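Local coordinates for protein VP1 (PDB 4PCH) that forms the outer capsid of a human polyomavirus as pentamers of a jelly-roll subunit, and probably attaches the virus to host-cell receptors, at residues N30-G38 and Q163-V171; G112-F120 and R189-V200. All coordinates share one frame; numbering follows the deposited sequence. Where two conformers were deposited one is given.

Interaction 1: residues N30-G38 and Q163-V171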
loop_
_atom_site.group_PDB
_atom_site.type_symbol
_atom_site.label_atom_id
_atom_site.label_comp_id
_atom_site.label_asym_id
_atom_site.label_seq_id
_atom_site.Cartn_x
_atom_site.Cartn_y
_atom_site.Cartn_z
ATOM N N ASN B 30 -27.343 -5.361 6.860
ATOM C CA ASN B 30 -28.464 -6.219 6.719
ATOM C C ASN B 30 -28.052 -7.655 6.472
ATOM O O ASN B 30 -27.435 -7.939 5.458
ATOM C CB ASN B 30 -29.241 -5.655 5.519
ATOM C CG ASN B 30 -30.365 -6.509 5.122
ATOM O OD1 ASN B 30 -31.012 -7.124 5.966
ATOM N ND2 ASN B 30 -30.593 -6.604 3.816
ATOM N N PHE B 31 -28.379 -8.547 7.419
ATOM C CA PHE B 31 -28.109 -9.968 7.276
ATOM C C PHE B 31 -29.501 -10.488 7.063
ATOM O O PHE B 31 -30.183 -10.922 8.019
ATOM C CB PHE B 31 -27.525 -10.574 8.557
ATOM C CG PHE B 31 -26.110 -10.185 8.818
ATOM C CD1 PHE B 31 -25.816 -8.990 9.448
ATOM C CD2 PHE B 31 -25.070 -11.001 8.420
ATOM C CE1 PHE B 31 -24.525 -8.624 9.683
ATOM C CE2 PHE B 31 -23.759 -10.645 8.680
ATOM C CZ PHE B 31 -23.493 -9.459 9.314
ATOM N N GLY B 32 -29.921 -10.337 5.815
ATOM C CA GLY B 32 -31.246 -10.602 5.336
ATOM C C GLY B 32 -31.720 -11.986 5.672
ATOM O O GLY B 32 -30.953 -12.969 5.594
ATOM N N LYS B 33 -32.970 -12.010 6.109
ATOM C CA LYS B 33 -33.725 -13.205 6.439
ATOM C C LYS B 33 -35.043 -13.257 5.657
ATOM O O LYS B 33 -35.801 -14.214 5.779
ATOM C CB LYS B 33 -34.088 -13.195 7.918
ATOM C CG LYS B 33 -32.943 -13.235 8.896
ATOM C CD LYS B 33 -33.480 -13.472 10.296
ATOM C CE LYS B 33 -33.691 -14.956 10.575
ATOM N NZ LYS B 33 -32.427 -15.645 10.979
ATOM N N ALA B 34 -35.318 -12.209 4.879
ATOM C CA ALA B 34 -36.571 -12.078 4.131
ATOM C C ALA B 34 -36.413 -10.949 3.098
ATOM O O ALA B 34 -35.518 -10.116 3.206
ATOM C CB ALA B 34 -37.737 -11.798 5.066
ATOM N N ALA B 35 -37.298 -10.919 2.104
ATOM C CA ALA B 35 -37.134 -9.959 0.993
ATOM C C ALA B 35 -37.534 -8.524 1.376
ATOM O O ALA B 35 -36.773 -7.544 1.141
ATOM C CB ALA B 35 -37.919 -10.416 -0.224
ATOM N N THR B 36 -38.720 -8.404 1.980
ATOM C CA THR B 36 -39.353 -7.084 2.172
ATOM C C THR B 36 -38.936 -6.353 3.463
ATOM O O THR B 36 -39.196 -5.157 3.618
ATOM C CB THR B 36 -40.887 -7.219 2.152
ATOM O OG1 THR B 36 -41.481 -5.934 1.947
ATOM C CG2 THR B 36 -41.383 -7.823 3.457
ATOM N N THR B 37 -38.304 -7.080 4.381
ATOM C CA THR B 37 -37.901 -6.548 5.683
ATOM C C THR B 37 -36.402 -6.858 5.898
ATOM O O THR B 37 -36.008 -8.026 5.870
ATOM C CB THR B 37 -38.802 -7.167 6.792
ATOM O OG1 THR B 37 -40.163 -6.749 6.583
ATOM C CG2 THR B 37 -38.375 -6.763 8.203
ATOM N N GLY B 38 -35.582 -5.813 6.073
ATOM C CA GLY B 38 -34.148 -5.972 6.408
ATOM C C GLY B 38 -33.951 -6.413 7.856
ATOM O O GLY B 38 -34.871 -6.361 8.691
ATOM N N GLN B 163 -31.906 -7.675 -10.512
ATOM C CA GLN B 163 -31.592 -6.392 -9.869
ATOM C C GLN B 163 -31.776 -6.474 -8.366
ATOM O O GLN B 163 -32.646 -7.184 -7.886
ATOM C CB GLN B 163 -32.478 -5.282 -10.447
ATOM C CG GLN B 163 -32.402 -5.180 -11.946
ATOM C CD GLN B 163 -33.133 -3.943 -12.474
ATOM O OE1 GLN B 163 -32.528 -3.057 -13.072
ATOM N NE2 GLN B 163 -34.420 -3.862 -12.205
ATOM N N VAL B 164 -30.970 -5.713 -7.625
ATOM C CA VAL B 164 -31.001 -5.779 -6.165
ATOM C C VAL B 164 -32.155 -4.907 -5.655
ATOM O O VAL B 164 -31.983 -3.700 -5.442
ATOM C CB VAL B 164 -29.660 -5.394 -5.522
ATOM C CG1 VAL B 164 -29.743 -5.611 -4.013
ATOM C CG2 VAL B 164 -28.542 -6.242 -6.079
ATOM N N ASN B 165 -33.323 -5.531 -5.526
ATOM C CA ASN B 165 -34.597 -4.865 -5.215
ATOM C C ASN B 165 -35.208 -5.418 -3.937
ATOM O O ASN B 165 -36.415 -5.298 -3.710
ATOM C CB ASN B 165 -35.608 -5.060 -6.366
ATOM C CG ASN B 165 -35.821 -6.536 -6.727
ATOM O OD1 ASN B 165 -35.371 -7.449 -6.000
ATOM N ND2 ASN B 165 -36.472 -6.777 -7.868
ATOM N N ALA B 166 -34.371 -6.012 -3.103
ATOM C CA ALA B 166 -34.814 -6.600 -1.866
ATOM C C ALA B 166 -33.586 -6.754 -0.962
ATOM O O ALA B 166 -32.457 -6.559 -1.385
ATOM C CB ALA B 166 -35.430 -7.939 -2.125
ATOM N N ALA B 167 -33.895 -7.125 0.273
ATOM C CA ALA B 167 -32.956 -7.144 1.383
ATOM C C ALA B 167 -32.227 -8.476 1.511
ATOM O O ALA B 167 -31.401 -8.642 2.392
ATOM C CB ALA B 167 -33.740 -6.879 2.671
ATOM N N ASN B 168 -32.515 -9.426 0.644
ATOM C CA ASN B 168 -31.989 -10.785 0.822
ATOM C C ASN B 168 -31.078 -11.333 -0.290
ATOM O O ASN B 168 -31.135 -12.509 -0.617
ATOM C CB ASN B 168 -33.144 -11.727 1.076
ATOM C CG ASN B 168 -34.066 -11.886 -0.132
ATOM O OD1 ASN B 168 -34.176 -10.990 -0.989
ATOM N ND2 ASN B 168 -34.731 -13.021 -0.197
ATOM N N PHE B 169 -30.251 -10.475 -0.837
ATOM C CA PHE B 169 -29.238 -10.832 -1.823
ATOM C C PHE B 169 -27.876 -10.955 -1.150
ATOM O O PHE B 169 -27.231 -9.966 -0.850
ATOM C CB PHE B 169 -29.146 -9.745 -2.904
ATOM C CG PHE B 169 -30.245 -9.793 -3.928
ATOM C CD1 PHE B 169 -31.433 -9.136 -3.727
ATOM C CD2 PHE B 169 -30.058 -10.455 -5.138
ATOM C CE1 PHE B 169 -32.433 -9.177 -4.681
ATOM C CE2 PHE B 169 -31.053 -10.482 -6.107
ATOM C CZ PHE B 169 -32.248 -9.845 -5.881
ATOM N N PRO B 170 -27.397 -12.191 -0.954
ATOM C CA PRO B 170 -26.086 -12.307 -0.309
ATOM C C PRO B 170 -24.935 -11.807 -1.167
ATOM O O PRO B 170 -24.862 -12.137 -2.345
ATOM C CB PRO B 170 -25.947 -13.827 -0.087
ATOM C CG PRO B 170 -27.336 -14.333 -0.104
ATOM C CD PRO B 170 -28.006 -13.498 -1.169
ATOM N N VAL B 171 -23.995 -11.104 -0.542
ATOM C CA VAL B 171 -22.862 -10.527 -1.238
ATOM C C VAL B 171 -21.895 -11.618 -1.709
ATOM O O VAL B 171 -21.141 -11.425 -2.638
ATOM C CB VAL B 171 -22.139 -9.486 -0.354
ATOM C CG1 VAL B 171 -23.100 -8.390 0.081
ATOM C CG2 VAL B 171 -21.469 -10.133 0.853
#

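Interaction 2: residues G112-F120 and R189-V200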
loop_
_atom_site.group_PDB
_atom_site.type_symbol
_atom_site.label_atom_id
_atom_site.label_comp_id
_atom_site.label_asym_id
_atom_site.label_seq_id
_atom_site.Cartn_x
_atom_site.Cartn_y
_atom_site.Cartn_z
ATOM N N GLY B 112 -9.127 -9.152 17.859
ATOM C CA GLY B 112 -9.565 -8.166 16.886
ATOM C C GLY B 112 -10.344 -8.744 15.719
ATOM O O GLY B 112 -10.646 -9.950 15.674
ATOM N N ILE B 113 -10.678 -7.879 14.774
ATOM C CA ILE B 113 -11.360 -8.299 13.550
ATOM C C ILE B 113 -10.339 -8.756 12.535
ATOM O O ILE B 113 -9.317 -8.094 12.344
ATOM C CB ILE B 113 -12.168 -7.148 12.930
ATOM C CG1 ILE B 113 -13.176 -6.591 13.942
ATOM C CG2 ILE B 113 -12.828 -7.594 11.637
ATOM C CD1 ILE B 113 -14.238 -7.580 14.376
ATOM N N GLU B 114 -10.601 -9.861 11.851
ATOM C CA GLU B 114 -9.765 -10.260 10.725
ATOM C C GLU B 114 -10.531 -11.165 9.788
ATOM O O GLU B 114 -11.543 -11.727 10.156
ATOM C CB GLU B 114 -8.461 -10.972 11.160
ATOM C CG GLU B 114 -8.671 -12.221 12.022
ATOM C CD GLU B 114 -9.122 -11.911 13.455
ATOM O OE1 GLU B 114 -8.467 -11.078 14.106
ATOM O OE2 GLU B 114 -10.121 -12.503 13.945
ATOM N N GLY B 115 -9.999 -11.311 8.589
ATOM C CA GLY B 115 -10.555 -12.240 7.610
ATOM C C GLY B 115 -11.005 -11.573 6.333
ATOM O O GLY B 115 -10.522 -10.513 5.960
ATOM N N THR B 116 -11.887 -12.261 5.634
ATOM C CA THR B 116 -12.301 -11.868 4.280
ATOM C C THR B 116 -13.201 -10.636 4.364
ATOM O O THR B 116 -14.006 -10.499 5.286
ATOM C CB THR B 116 -12.949 -13.104 3.591
ATOM O OG1 THR B 116 -11.905 -14.007 3.221
ATOM C CG2 THR B 116 -13.741 -12.750 2.356
ATOM N N GLN B 117 -13.067 -9.735 3.389
ATOM C CA GLN B 117 -13.713 -8.431 3.439
ATOM C C GLN B 117 -14.323 -8.075 2.080
ATOM O O GLN B 117 -13.857 -8.531 1.034
ATOM C CB GLN B 117 -12.694 -7.328 3.804
ATOM C CG GLN B 117 -11.923 -7.595 5.089
ATOM C CD GLN B 117 -10.577 -6.924 5.141
ATOM O OE1 GLN B 117 -10.454 -5.712 4.919
ATOM N NE2 GLN B 117 -9.541 -7.700 5.514
ATOM N N LEU B 118 -15.327 -7.201 2.153
ATOM C CA LEU B 118 -15.927 -6.565 0.981
ATOM C C LEU B 118 -16.336 -5.160 1.360
ATOM O O LEU B 118 -17.018 -4.978 2.369
ATOM C CB LEU B 118 -17.141 -7.338 0.507
ATOM C CG LEU B 118 -18.041 -6.665 -0.552
ATOM C CD1 LEU B 118 -17.262 -6.461 -1.852
ATOM C CD2 LEU B 118 -19.341 -7.419 -0.783
ATOM N N TYR B 119 -15.944 -4.192 0.533
ATOM C CA TYR B 119 -16.380 -2.786 0.692
ATOM C C TYR B 119 -16.973 -2.365 -0.634
ATOM O O TYR B 119 -16.281 -2.356 -1.636
ATOM C CB TYR B 119 -15.225 -1.907 1.097
ATOM C CG TYR B 119 -14.490 -2.463 2.295
ATOM C CD1 TYR B 119 -14.985 -2.281 3.572
ATOM C CD2 TYR B 119 -13.327 -3.201 2.148
ATOM C CE1 TYR B 119 -14.348 -2.822 4.681
ATOM C CE2 TYR B 119 -12.662 -3.714 3.248
ATOM C CZ TYR B 119 -13.190 -3.541 4.514
ATOM O OH TYR B 119 -12.577 -4.067 5.622
ATOM N N PHE B 120 -18.273 -2.106 -0.641
ATOM C CA PHE B 120 -18.981 -1.866 -1.913
ATOM C C PHE B 120 -19.967 -0.738 -1.781
ATOM O O PHE B 120 -20.678 -0.661 -0.780
ATOM C CB PHE B 120 -19.728 -3.128 -2.359
ATOM C CG PHE B 120 -20.553 -2.943 -3.597
ATOM C CD1 PHE B 120 -20.010 -3.198 -4.849
ATOM C CD2 PHE B 120 -21.890 -2.549 -3.503
ATOM C CE1 PHE B 120 -20.759 -3.028 -6.009
ATOM C CE2 PHE B 120 -22.642 -2.366 -4.640
ATOM C CZ PHE B 120 -22.078 -2.591 -5.897
ATOM N N ARG B 189 -14.323 -3.550 -3.416
ATOM C CA ARG B 189 -13.005 -4.096 -3.073
ATOM C C ARG B 189 -13.189 -5.354 -2.232
ATOM O O ARG B 189 -13.875 -5.313 -1.225
ATOM C CB ARG B 189 -12.190 -3.068 -2.284
ATOM C CG ARG B 189 -10.886 -3.590 -1.689
ATOM C CD ARG B 189 -9.976 -2.451 -1.249
ATOM N NE ARG B 189 -10.258 -1.926 0.090
ATOM C CZ ARG B 189 -9.595 -2.307 1.181
ATOM N NH1 ARG B 189 -8.641 -3.205 1.084
ATOM N NH2 ARG B 189 -9.884 -1.788 2.360
ATOM N N VAL B 190 -12.563 -6.452 -2.649
ATOM C CA VAL B 190 -12.638 -7.736 -1.931
ATOM C C VAL B 190 -11.227 -8.020 -1.396
ATOM O O VAL B 190 -10.251 -7.850 -2.121
ATOM C CB VAL B 190 -13.067 -8.876 -2.880
ATOM C CG1 VAL B 190 -12.988 -10.256 -2.214
ATOM C CG2 VAL B 190 -14.468 -8.635 -3.420
ATOM N N VAL B 191 -11.151 -8.519 -0.160
ATOM C CA VAL B 191 -9.900 -8.984 0.405
ATOM C C VAL B 191 -10.132 -10.415 0.823
ATOM O O VAL B 191 -11.152 -10.711 1.440
ATOM C CB VAL B 191 -9.525 -8.149 1.649
ATOM C CG1 VAL B 191 -8.211 -8.645 2.222
ATOM C CG2 VAL B 191 -9.412 -6.679 1.266
ATOM N N GLY B 192 -9.225 -11.318 0.491
ATOM C CA GLY B 192 -9.399 -12.728 0.909
ATOM C C GLY B 192 -8.659 -13.090 2.168
ATOM O O GLY B 192 -8.297 -12.243 2.961
ATOM N N GLY B 193 -8.450 -14.378 2.361
ATOM C CA GLY B 193 -7.792 -14.881 3.577
ATOM C C GLY B 193 -8.701 -14.973 4.794
ATOM O O GLY B 193 -9.776 -14.371 4.852
ATOM N N GLY B 194 -8.288 -15.755 5.761
ATOM C CA GLY B 194 -9.070 -15.913 6.962
ATOM C C GLY B 194 -8.579 -15.153 8.177
ATOM O O GLY B 194 -9.332 -15.019 9.145
ATOM N N VAL B 195 -7.355 -14.635 8.119
ATOM C CA VAL B 195 -6.780 -13.882 9.227
ATOM C C VAL B 195 -6.278 -12.505 8.788
ATOM O O VAL B 195 -5.513 -11.832 9.516
ATOM C CB VAL B 195 -5.687 -14.678 9.975
ATOM C CG1 VAL B 195 -6.269 -15.978 10.522
ATOM C CG2 VAL B 195 -4.477 -14.930 9.091
ATOM N N THR B 196 -6.777 -12.034 7.656
ATOM C CA THR B 196 -6.283 -10.800 7.072
ATOM C C THR B 196 -6.777 -9.593 7.880
ATOM O O THR B 196 -7.958 -9.429 8.086
ATOM C CB THR B 196 -6.736 -10.672 5.617
ATOM O OG1 THR B 196 -6.554 -11.932 4.942
ATOM C CG2 THR B 196 -5.949 -9.602 4.919
ATOM N N PRO B 197 -5.855 -8.708 8.293
ATOM C CA PRO B 197 -6.335 -7.523 9.008
ATOM C C PRO B 197 -7.057 -6.548 8.070
ATOM O O PRO B 197 -6.612 -6.329 6.962
ATOM C CB PRO B 197 -5.053 -6.898 9.572
ATOM C CG PRO B 197 -4.012 -7.962 9.488
ATOM C CD PRO B 197 -4.390 -8.788 8.282
ATOM N N PRO B 198 -8.165 -5.957 8.528
ATOM C CA PRO B 198 -8.830 -4.886 7.776
ATOM C C PRO B 198 -8.234 -3.509 8.009
ATOM O O PRO B 198 -7.726 -3.230 9.094
ATOM C CB PRO B 198 -10.243 -4.907 8.331
ATOM C CG PRO B 198 -10.092 -5.386 9.756
ATOM C CD PRO B 198 -8.864 -6.277 9.788
ATOM N N VAL B 199 -8.329 -2.650 6.996
ATOM C CA VAL B 199 -7.947 -1.245 7.102
ATOM C C VAL B 199 -9.132 -0.456 6.561
ATOM O O VAL B 199 -9.517 -0.650 5.413
ATOM C CB VAL B 199 -6.691 -0.946 6.280
ATOM C CG1 VAL B 199 -6.330 0.538 6.369
ATOM C CG2 VAL B 199 -5.540 -1.815 6.758
ATOM N N VAL B 200 -9.708 0.400 7.405
ATOM C CA VAL B 200 -10.916 1.172 7.083
ATOM C C VAL B 200 -10.484 2.620 7.281
ATOM O O VAL B 200 -9.870 2.956 8.277
ATOM C CB VAL B 200 -12.081 0.831 8.041
ATOM C CG1 VAL B 200 -13.204 1.869 7.976
ATOM C CG2 VAL B 200 -12.643 -0.554 7.726
HETATM O O HOH W 1 -8.576 -3.882 4.252
HETATM O O HOH W 2 -6.888 -6.032 4.469
#

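Interaction 1: residues N30-G38 and Q163-V171
Ala167 is the knob of this contact, and the 30-38 loop curls round it. Its methyl CB touches Asn30 ND2 at 3.4 Å and Ala35 O at 3.5 Å, while Gly38 CA closes over it at 3.9 Å. Two hydrogen bonds hold the same residue at both ends of its backbone. Asn30 ND2 donates a hydrogen bond to Ala167 O over a short 2.6 Å, reaching a lone pair in the carbonyl plane, yet the bond is bent (135° at the hydrogen), and the oxygen is tilted from the amide plane. With CG swung opposite the backbone N (chi1 173°), the Asn30 amide reaches Ala167, and its OD1 is taken by Asn39 N, which fixes which way round it sits. Ala167 N returns the grip, donating almost straight (164°) to Ala35 O at 3.0 Å. Gly32, lacking a side chain, lets its CA slide in as a CH donor to Ala167 O.

The Ala35 edge is looser. Ala35 CB only leans on Ala166 CB at 4.0 Å and on Asn168 OD1 at 3.9 Å, and Ala35 is exposed to solvent. The Asn168 amide lies alongside the Ala35 backbone, its ND2 bonding to Ala145 O instead. Neither partner is a regular strand: this is one loop clasping another, joining what strand order suggests are the long BC and EF loops of the VP1 jelly roll.

Interaction 2: residues G112-F120 and R189-V200
Gln117 and Val191 sit side by side as an antiparallel hydrogen-bonded pair, and the glutamine chain, extended beyond CG, runs across the valine so that NE2 lies 3.7 Å from Val191 CG1. Pro198 drops onto the far part of that amide at about a right angle, putting its CA 3.4 Å from Gln117 OE1, while the other end of its ring, CG, meets Ile113 CG2. The amide filling this hollow is held flat: NE2 donates to Gly115 O in its own plane, and OE1 accepts from Tyr119 OH (2.8 Å) and from a water that joins it to Val199 N.

Next along this face, the Tyr119 ring and the Arg189 guanidinium lie nearly parallel, 17° apart, with Tyr119 CE2 over the guanidinium at 3.5 Å from NH2. NH2 also bonds to that water; Arg189 has two deposited conformers, so its contacts with ring and water are less certain. On the opposite face Leu118 CD1 nudges Val190 CG2. Beyond the strands the glycine-rich turn wraps Gly115 and Thr116: Gly115 N bonds to Thr196 O, and Thr116 OG1 to Gly193 O at 2.7 Å. Residues 189-191 and 199-200 each pair with a strand of a different neighbouring subunit, the intersubunit sheet extension of the VP1 jelly-roll pentamer.

Overall arrangement
The centres of interactions 1 and 2 are 22 Å apart, and their segments alternate along the chain (30-38, 112-120, 163-171, 189-200). They meet directly at one place: Val171 CB, at the tail of 163-171, packs 3.5 Å from Leu118 CD2 on the strand of interaction 2. The chain leaving the loop clasp thus runs to the sheet side bearing Leu118 and Val190. The same two segments reach the pentamer interface: Val171, at the end of 163-171, and Thr116 each pack on Pro96 of a neighbouring subunit. At the far end of interaction 2, the Val195 side chain is about 4 Å from a glycerol, probably left from crystallisation.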